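Local coordinates for protein UDP-N-acetylglucosamine pyrophosphorylase (Entamoeba histolytica, PDB 3OC9) that probably catalyses the uridylyl transfer from UTP to N-acetylglucosamine 1-phosphate that yields UDP-N-acetylglucosamine and diphosphate, at residues I68-M71 with T72-L76; L76-L79 with Q80-A83; K113-Q116 with Y117-L120. One frame throughout, in Å; residues are numbered along the deposited sequence. Where two conformers were deposited one is given.

Contact 1 (I68-M71 with T72-L76)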
loop_
_atom_site.group_PDB
_atom_site.type_symbol
_atom_site.label_atom_id
_atom_site.label_comp_id
_atom_site.label_asym_id
_atom_site.label_seq_id
_atom_site.Cartn_x
_atom_site.Cartn_y
_atom_site.Cartn_z
ATOM N N ILE A 68 -3.503 -0.198 -12.682
ATOM C CA ILE A 68 -3.273 -0.517 -11.248
ATOM C C ILE A 68 -4.625 -0.727 -10.529
ATOM O O ILE A 68 -4.802 -1.713 -9.781
ATOM C CB ILE A 68 -2.394 0.583 -10.552
ATOM C CG1 ILE A 68 -0.970 0.630 -11.167
ATOM C CG2 ILE A 68 -2.336 0.382 -9.028
ATOM C CD1 ILE A 68 -0.128 1.858 -10.743
ATOM N N PHE A 69 -5.582 0.183 -10.755
ATOM C CA PHE A 69 -6.941 0.036 -10.187
ATOM C C PHE A 69 -7.624 -1.287 -10.600
ATOM O O PHE A 69 -8.294 -1.915 -9.759
ATOM C CB PHE A 69 -7.874 1.216 -10.551
ATOM C CG PHE A 69 -7.667 2.510 -9.735
ATOM C CD1 PHE A 69 -7.240 2.497 -8.402
ATOM C CD2 PHE A 69 -7.990 3.745 -10.314
ATOM C CE1 PHE A 69 -7.093 3.706 -7.672
ATOM C CE2 PHE A 69 -7.862 4.952 -9.595
ATOM C CZ PHE A 69 -7.397 4.929 -8.276
ATOM N N GLN A 70 -7.479 -1.703 -11.873
ATOM C CA GLN A 70 -8.037 -2.995 -12.345
ATOM C C GLN A 70 -7.406 -4.226 -11.626
ATOM O O GLN A 70 -8.137 -5.170 -11.292
ATOM C CB GLN A 70 -7.945 -3.155 -13.889
ATOM C CG GLN A 70 -8.537 -4.513 -14.407
ATOM C CD GLN A 70 -8.678 -4.600 -15.945
ATOM O OE1 GLN A 70 -8.363 -3.653 -16.681
ATOM N NE2 GLN A 70 -9.172 -5.747 -16.426
ATOM N N MET A 71 -6.079 -4.222 -11.421
ATOM C CA MET A 71 -5.360 -5.271 -10.651
ATOM C C MET A 71 -5.969 -5.465 -9.245
ATOM O O MET A 71 -6.297 -6.598 -8.813
ATOM C CB MET A 71 -3.867 -4.917 -10.470
ATOM C CG MET A 71 -3.092 -4.397 -11.688
ATOM S SD MET A 71 -1.902 -5.553 -12.382
ATOM C CE MET A 71 -2.994 -6.534 -13.404
ATOM N N THR A 72 -6.095 -4.348 -8.515
ATOM C CA THR A 72 -6.702 -4.354 -7.167
ATOM C C THR A 72 -8.152 -4.892 -7.186
ATOM O O THR A 72 -8.517 -5.736 -6.358
ATOM C CB THR A 72 -6.613 -2.941 -6.479
ATOM O OG1 THR A 72 -5.255 -2.469 -6.527
ATOM C CG2 THR A 72 -7.097 -2.996 -5.003
ATOM N N SER A 73 -8.975 -4.434 -8.144
ATOM C CA SER A 73 -10.350 -4.946 -8.276
ATOM C C SER A 73 -10.391 -6.482 -8.419
ATOM O O SER A 73 -11.205 -7.161 -7.767
ATOM C CB SER A 73 -11.088 -4.275 -9.467
ATOM O OG SER A 73 -11.161 -2.854 -9.262
ATOM N N GLU A 74 -9.499 -7.018 -9.249
ATOM C CA GLU A 74 -9.461 -8.468 -9.541
ATOM C C GLU A 74 -9.003 -9.316 -8.330
ATOM O O GLU A 74 -9.551 -10.408 -8.070
ATOM C CB GLU A 74 -8.616 -8.740 -10.803
ATOM C CG GLU A 74 -9.313 -8.259 -12.117
ATOM C CD GLU A 74 -8.511 -8.527 -13.399
ATOM O OE1 GLU A 74 -7.317 -8.885 -13.322
ATOM O OE2 GLU A 74 -9.085 -8.332 -14.500
ATOM N N ARG A 75 -8.029 -8.803 -7.571
ATOM C CA ARG A 75 -7.616 -9.463 -6.329
ATOM C C ARG A 75 -8.758 -9.505 -5.280
ATOM O O ARG A 75 -8.953 -10.535 -4.629
ATOM C CB ARG A 75 -6.313 -8.831 -5.785
ATOM C CG ARG A 75 -5.765 -9.492 -4.504
ATOM C CD ARG A 75 -4.225 -9.453 -4.448
ATOM N NE ARG A 75 -3.641 -10.512 -5.249
ATOM C CZ ARG A 75 -2.353 -10.626 -5.568
ATOM N NH1 ARG A 75 -1.980 -11.651 -6.314
ATOM N NH2 ARG A 75 -1.432 -9.737 -5.166
ATOM N N LEU A 76 -9.515 -8.410 -5.116
ATOM C CA LEU A 76 -10.681 -8.424 -4.216
ATOM C C LEU A 76 -11.748 -9.458 -4.659
ATOM O O LEU A 76 -12.309 -10.181 -3.818
ATOM C CB LEU A 76 -11.303 -7.013 -4.066
ATOM C CG LEU A 76 -10.452 -5.917 -3.396
ATOM C CD1 LEU A 76 -11.243 -4.580 -3.332
ATOM C CD2 LEU A 76 -10.009 -6.331 -1.975
#

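Contact 2 (L76-L79 with Q80-A83)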
loop_
_atom_site.group_PDB
_atom_site.type_symbol
_atom_site.label_atom_id
_atom_site.label_comp_id
_atom_site.label_asym_id
_atom_site.label_seq_id
_atom_site.Cartn_x
_atom_site.Cartn_y
_atom_site.Cartn_z
ATOM N N LEU A 76 -9.515 -8.410 -5.116
ATOM C CA LEU A 76 -10.681 -8.424 -4.216
ATOM C C LEU A 76 -11.748 -9.458 -4.659
ATOM O O LEU A 76 -12.309 -10.181 -3.818
ATOM C CB LEU A 76 -11.303 -7.013 -4.066
ATOM C CG LEU A 76 -10.452 -5.917 -3.396
ATOM C CD1 LEU A 76 -11.243 -4.580 -3.332
ATOM C CD2 LEU A 76 -10.009 -6.331 -1.975
ATOM N N LEU A 77 -12.020 -9.534 -5.967
ATOM C CA LEU A 77 -12.936 -10.568 -6.501
ATOM C C LEU A 77 -12.489 -12.013 -6.159
ATOM O O LEU A 77 -13.318 -12.856 -5.769
ATOM C CB LEU A 77 -13.168 -10.387 -8.014
ATOM C CG LEU A 77 -14.056 -9.193 -8.433
ATOM C CD1 LEU A 77 -13.935 -8.965 -9.931
ATOM C CD2 LEU A 77 -15.542 -9.363 -8.046
ATOM N N ARG A 78 -11.185 -12.279 -6.246
ATOM C CA ARG A 78 -10.636 -13.635 -5.943
ATOM C C ARG A 78 -10.687 -13.980 -4.444
ATOM O O ARG A 78 -11.010 -15.120 -4.071
ATOM C CB ARG A 78 -9.212 -13.780 -6.502
ATOM C CG ARG A 78 -8.508 -15.125 -6.206
ATOM C CD ARG A 78 -9.299 -16.323 -6.785
ATOM N NE ARG A 78 -8.548 -17.581 -6.674
ATOM C CZ ARG A 78 -9.073 -18.788 -6.903
ATOM N NH1 ARG A 78 -10.361 -18.911 -7.241
ATOM N NH2 ARG A 78 -8.312 -19.871 -6.797
ATOM N N LEU A 79 -10.346 -12.999 -3.593
ATOM C CA LEU A 79 -10.461 -13.136 -2.145
ATOM C C LEU A 79 -11.910 -13.399 -1.701
ATOM O O LEU A 79 -12.154 -14.273 -0.852
ATOM C CB LEU A 79 -9.880 -11.886 -1.429
ATOM C CG LEU A 79 -8.343 -11.783 -1.486
ATOM C CD1 LEU A 79 -7.884 -10.359 -1.097
ATOM C CD2 LEU A 79 -7.705 -12.837 -0.540
ATOM N N GLN A 80 -12.874 -12.674 -2.280
ATOM C CA GLN A 80 -14.298 -12.938 -1.976
ATOM C C GLN A 80 -14.705 -14.391 -2.321
ATOM O O GLN A 80 -15.420 -15.043 -1.552
ATOM C CB GLN A 80 -15.231 -11.933 -2.701
ATOM C CG GLN A 80 -15.227 -10.500 -2.080
ATOM C CD GLN A 80 -16.002 -9.445 -2.903
ATOM O OE1 GLN A 80 -16.151 -8.299 -2.462
ATOM N NE2 GLN A 80 -16.477 -9.821 -4.094
ATOM N N GLU A 81 -14.230 -14.859 -3.470
ATOM C CA GLU A 81 -14.500 -16.225 -3.989
ATOM C C GLU A 81 -13.934 -17.326 -3.069
ATOM O O GLU A 81 -14.642 -18.280 -2.739
ATOM C CB GLU A 81 -13.932 -16.348 -5.398
ATOM C CG GLU A 81 -14.254 -17.647 -6.135
ATOM C CD GLU A 81 -13.887 -17.575 -7.613
ATOM O OE1 GLU A 81 -12.706 -17.318 -7.962
ATOM O OE2 GLU A 81 -14.810 -17.784 -8.436
ATOM N N LEU A 82 -12.680 -17.178 -2.641
ATOM C CA LEU A 82 -12.054 -18.129 -1.704
ATOM C C LEU A 82 -12.809 -18.238 -0.361
ATOM O O LEU A 82 -13.022 -19.357 0.161
ATOM C CB LEU A 82 -10.562 -17.784 -1.484
ATOM C CG LEU A 82 -9.606 -17.977 -2.678
ATOM C CD1 LEU A 82 -8.151 -17.566 -2.335
ATOM C CD2 LEU A 82 -9.615 -19.440 -3.167
ATOM N N ALA A 83 -13.201 -17.088 0.193
ATOM C CA ALA A 83 -13.994 -17.044 1.415
ATOM C C ALA A 83 -15.372 -17.713 1.235
ATOM O O ALA A 83 -15.854 -18.401 2.152
ATOM C CB ALA A 83 -14.158 -15.599 1.908
HETATM O O HOH W 1 -16.236 -12.524 -5.900
#

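Contact 3 (K113-Q116 with Y117-L120)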
loop_
_atom_site.group_PDB
_atom_site.type_symbol
_atom_site.label_atom_id
_atom_site.label_comp_id
_atom_site.label_asym_id
_atom_site.label_seq_id
_atom_site.Cartn_x
_atom_site.Cartn_y
_atom_site.Cartn_z
ATOM N N LYS A 113 -17.106 4.220 -13.003
ATOM C CA LYS A 113 -18.456 4.073 -13.589
ATOM C C LYS A 113 -18.417 3.631 -15.060
ATOM O O LYS A 113 -19.141 2.712 -15.482
ATOM C CB LYS A 113 -19.219 5.404 -13.449
ATOM C CG LYS A 113 -20.641 5.468 -14.070
ATOM C CD LYS A 113 -21.601 4.458 -13.462
ATOM C CE LYS A 113 -23.052 4.764 -13.866
ATOM N NZ LYS A 113 -23.969 3.605 -13.657
ATOM N N GLU A 114 -17.586 4.286 -15.849
ATOM C CA GLU A 114 -17.544 3.938 -17.280
ATOM C C GLU A 114 -16.796 2.627 -17.595
ATOM O O GLU A 114 -16.899 2.102 -18.716
ATOM C CB GLU A 114 -17.085 5.136 -18.124
ATOM C CG GLU A 114 -17.948 6.426 -17.894
ATOM C CD GLU A 114 -19.441 6.322 -18.335
ATOM O OE1 GLU A 114 -19.734 5.601 -19.328
ATOM O OE2 GLU A 114 -20.303 7.002 -17.681
ATOM N N HIS A 115 -16.101 2.062 -16.598
ATOM C CA HIS A 115 -15.549 0.705 -16.726
ATOM C C HIS A 115 -16.421 -0.371 -16.028
ATOM O O HIS A 115 -15.969 -1.509 -15.843
ATOM C CB HIS A 115 -14.074 0.639 -16.248
ATOM C CG HIS A 115 -13.098 1.361 -17.137
ATOM N ND1 HIS A 115 -12.395 0.734 -18.152
ATOM C CD2 HIS A 115 -12.691 2.655 -17.145
ATOM C CE1 HIS A 115 -11.605 1.613 -18.748
ATOM N NE2 HIS A 115 -11.764 2.786 -18.153
ATOM N N GLN A 116 -17.669 -0.021 -15.676
ATOM C CA GLN A 116 -18.611 -0.925 -14.958
ATOM C C GLN A 116 -17.932 -1.613 -13.749
ATOM O O GLN A 116 -18.143 -2.811 -13.476
ATOM C CB GLN A 116 -19.284 -1.921 -15.933
ATOM C CG GLN A 116 -20.663 -2.525 -15.522
ATOM C CD GLN A 116 -21.794 -1.496 -15.401
ATOM O OE1 GLN A 116 -21.945 -0.589 -16.229
ATOM N NE2 GLN A 116 -22.604 -1.650 -14.366
ATOM N N TYR A 117 -17.123 -0.818 -13.038
ATOM C CA TYR A 117 -16.417 -1.214 -11.790
ATOM C C TYR A 117 -15.506 -2.456 -11.859
ATOM O O TYR A 117 -15.177 -3.057 -10.822
ATOM C CB TYR A 117 -17.414 -1.298 -10.612
ATOM C CG TYR A 117 -18.240 -0.030 -10.491
ATOM C CD1 TYR A 117 -17.720 1.115 -9.870
ATOM C CD2 TYR A 117 -19.506 0.042 -11.039
ATOM C CE1 TYR A 117 -18.470 2.291 -9.786
ATOM C CE2 TYR A 117 -20.262 1.206 -10.960
ATOM C CZ TYR A 117 -19.742 2.320 -10.341
ATOM O OH TYR A 117 -20.503 3.469 -10.266
ATOM N N PHE A 118 -15.055 -2.805 -13.068
ATOM C CA PHE A 118 -14.248 -4.010 -13.314
ATOM C C PHE A 118 -14.865 -5.294 -12.721
ATOM O O PHE A 118 -14.151 -6.246 -12.404
ATOM C CB PHE A 118 -12.767 -3.817 -12.854
ATOM C CG PHE A 118 -12.074 -2.632 -13.502
ATOM C CD1 PHE A 118 -11.628 -2.708 -14.826
ATOM C CD2 PHE A 118 -11.883 -1.440 -12.793
ATOM C CE1 PHE A 118 -11.008 -1.615 -15.444
ATOM C CE2 PHE A 118 -11.267 -0.343 -13.398
ATOM C CZ PHE A 118 -10.815 -0.441 -14.734
ATOM N N GLY A 119 -16.195 -5.332 -12.611
ATOM C CA GLY A 119 -16.880 -6.527 -12.078
ATOM C C GLY A 119 -17.252 -6.495 -10.596
ATOM O O GLY A 119 -17.939 -7.404 -10.114
ATOM N N LEU A 120 -16.791 -5.467 -9.871
ATOM C CA LEU A 120 -17.263 -5.188 -8.491
ATOM C C LEU A 120 -18.676 -4.574 -8.493
ATOM O O LEU A 120 -19.217 -4.254 -9.565
ATOM C CB LEU A 120 -16.266 -4.279 -7.739
ATOM C CG LEU A 120 -14.864 -4.872 -7.478
ATOM C CD1 LEU A 120 -13.847 -3.796 -7.029
ATOM C CD2 LEU A 120 -14.956 -6.009 -6.469
HETATM O O HOH W 2 -23.090 2.549 -10.977
#

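Contact 1 (I68-M71 with T72-L76)
Glu-74 leans back along the first turns of helix 68-87 to reach Gln-70, one turn earlier. From its CB, which lies 3.6 Å from Gln-70 O, the chain leaves with CG anti to the carbonyl carbon and beside its own backbone N (chi1 -71°). This torsion brings Glu-74 CG to 3.4 Å from that same carbonyl oxygen, which already accepts the backbone N-H of Glu-74. Glu-74 CD passes Gln-70 CG at 4.1 Å. At the tip, Glu-74 OE2 takes a hydrogen bond from Gln-70 NE2 at 3.2 Å. The donor comes from above the carboxylate plane, and the two flat groups stand nearly perpendicular, at 86°. The other oxygen, Glu-74 OE1, makes a salt bridge with Lys-66, so the two ends of the carboxylate serve different partners.

A second grip lies at Phe-69 O. Ser-73 brings two donors to it, its N at 3.1 Å and its OG also at 3.1 Å from Phe-69 O, and they arrive from opposite faces of the carbonyl plane. With OG beside its own backbone N (chi1 -60°), the serine hydroxyl folds back onto the helix and is satisfied there, which suits a buried position against Trp-96 and Phe-112. In this first part of helix 68-87, Phe-69, Thr-72 and Ser-73 pack on strand 95-100 of the central sheet, and Gln-70 with Glu-74 forms an i, i+4 side-chain bond.

Chemically, the carboxylate of Glu-74, held by a neutral amide on one oxygen and a lysine on the other, probably stays ionised, while the polarity of Ser-73 is spent on the helix itself.

Contact 2 (L76-L79 with Q80-A83)
Glu-81 OE1 is gripped by two arginines. Within helix 68-87, Arg-78 NH1 makes a salt bridge to it at 2.9 Å, and Arg-382 NH1, from a loop late in the chain, supplies the second. The Arg-78 bond is somewhat bent, with an N-H...O angle of 147°. Glu-81 OE1 lies almost in the guanidinium plane, yet Arg-78 NH1 stands above the plane of the carboxylate, the two flat groups being turned 88° apart. Both chains begin with CG anti to the backbone N, but Arg-78 then bends at chi2 (60°), which carries its head along the helix instead of straight outward.

One face of that head is covered by a leucine one turn on. Leu-82 CD2 sits 3.8 Å from Arg-78 CZ, over the centre of the guanidinium, so the flat group has a methyl on a face and a carboxylate at its edge. Arg-78 NH2 has a further salt-bridge partner in Glu-388, and the three contacts together should fix the rotation of the guanidinium.

On another side of the helix, Gln-80 extends back over the preceding turn, its CG 3.4 Å from Leu-76 O. Its amide is shared: Gln-80 OE1 accepts from Ile-94 N and Gln-124 NE2, while Gln-80 NE2 gives a hydrogen to water 1 at 3.3 Å. That water in turn donates to Leu-77 O at 2.9 Å, a carbonyl that also receives Glu-81 N at 3.2 Å.

An i, i+3 salt bridge with an i+4 leucine over the guanidinium is a side-chain pattern of a helix surface; this helix lies in the connection between the parallel strands 36-41 and 95-100 of the GT-A-like nucleotidyltransferase fold.

Contact 3 (K113-Q116 with Y117-L120)
His-115 and Phe-118 lie side by side and point the same way, their rings nearly parallel at 22° but slid so far that they barely overlap, with centroids 5.1 Å apart. The closer fit comes from His-115 CB, which sits over a face of the phenyl ring, offset toward its rim and 4.0 Å from the Phe-118 ring centroid, as a CH-pi contact.

Tyr-117 turns the other way. Its CG lies anti to the carbonyl carbon and beside the backbone N (chi1 -52°), which lays the ring back over the end of the helix, one face upon Lys-113 CA. The phenol reaches the lysine chain, Tyr-117 OH standing 3.5 Å from Lys-113 CD. Water 2 joins the two polar ends, 3.0 Å from Lys-113 NZ and 2.8 Å from Tyr-117 OH, near the plane of the phenol ring.

The backbone accounts for much of this. Gln-116, with positive phi, is the C-prime residue of a Schellman motif that ends the helix, and phi stays positive through Gly-119. The chain therefore makes a short left-handed turn, tied by Phe-118 N to His-115 O at 3.2 Å and, weakly, by Gly-119 N to Gln-116 O at 3.3 Å.

This change of hand ends helix 105-114 at the surface and starts the loop toward strand 125-134. Tyr-111 of that helix meets the His-115 ring, while Phe-118 and Leu-120 turn to the adjoining helix 68-87.

From the N terminus, contact 1 (68-76) comes first, at the start of helix 68-87, and contact 2 (76-83) carries on along the same helix, sharing Leu-76. Neither closes a long loop: each spans helical turns. The chain then runs through strand 95-100 into helix 105-114, at whose end contact 3 (113-120) leads on toward strand 125-134. The three follow in series, with no nesting or crossing. Space brings them together again: Ser-73 CB of contact 1 packs on Phe-118 CB at 3.8 Å, and Leu-77 CD2 of contact 2 meets Leu-120 CD2, also at 3.8 Å. The loop that leaves helix 105-114 is thus laid along the flank of helix 68-87.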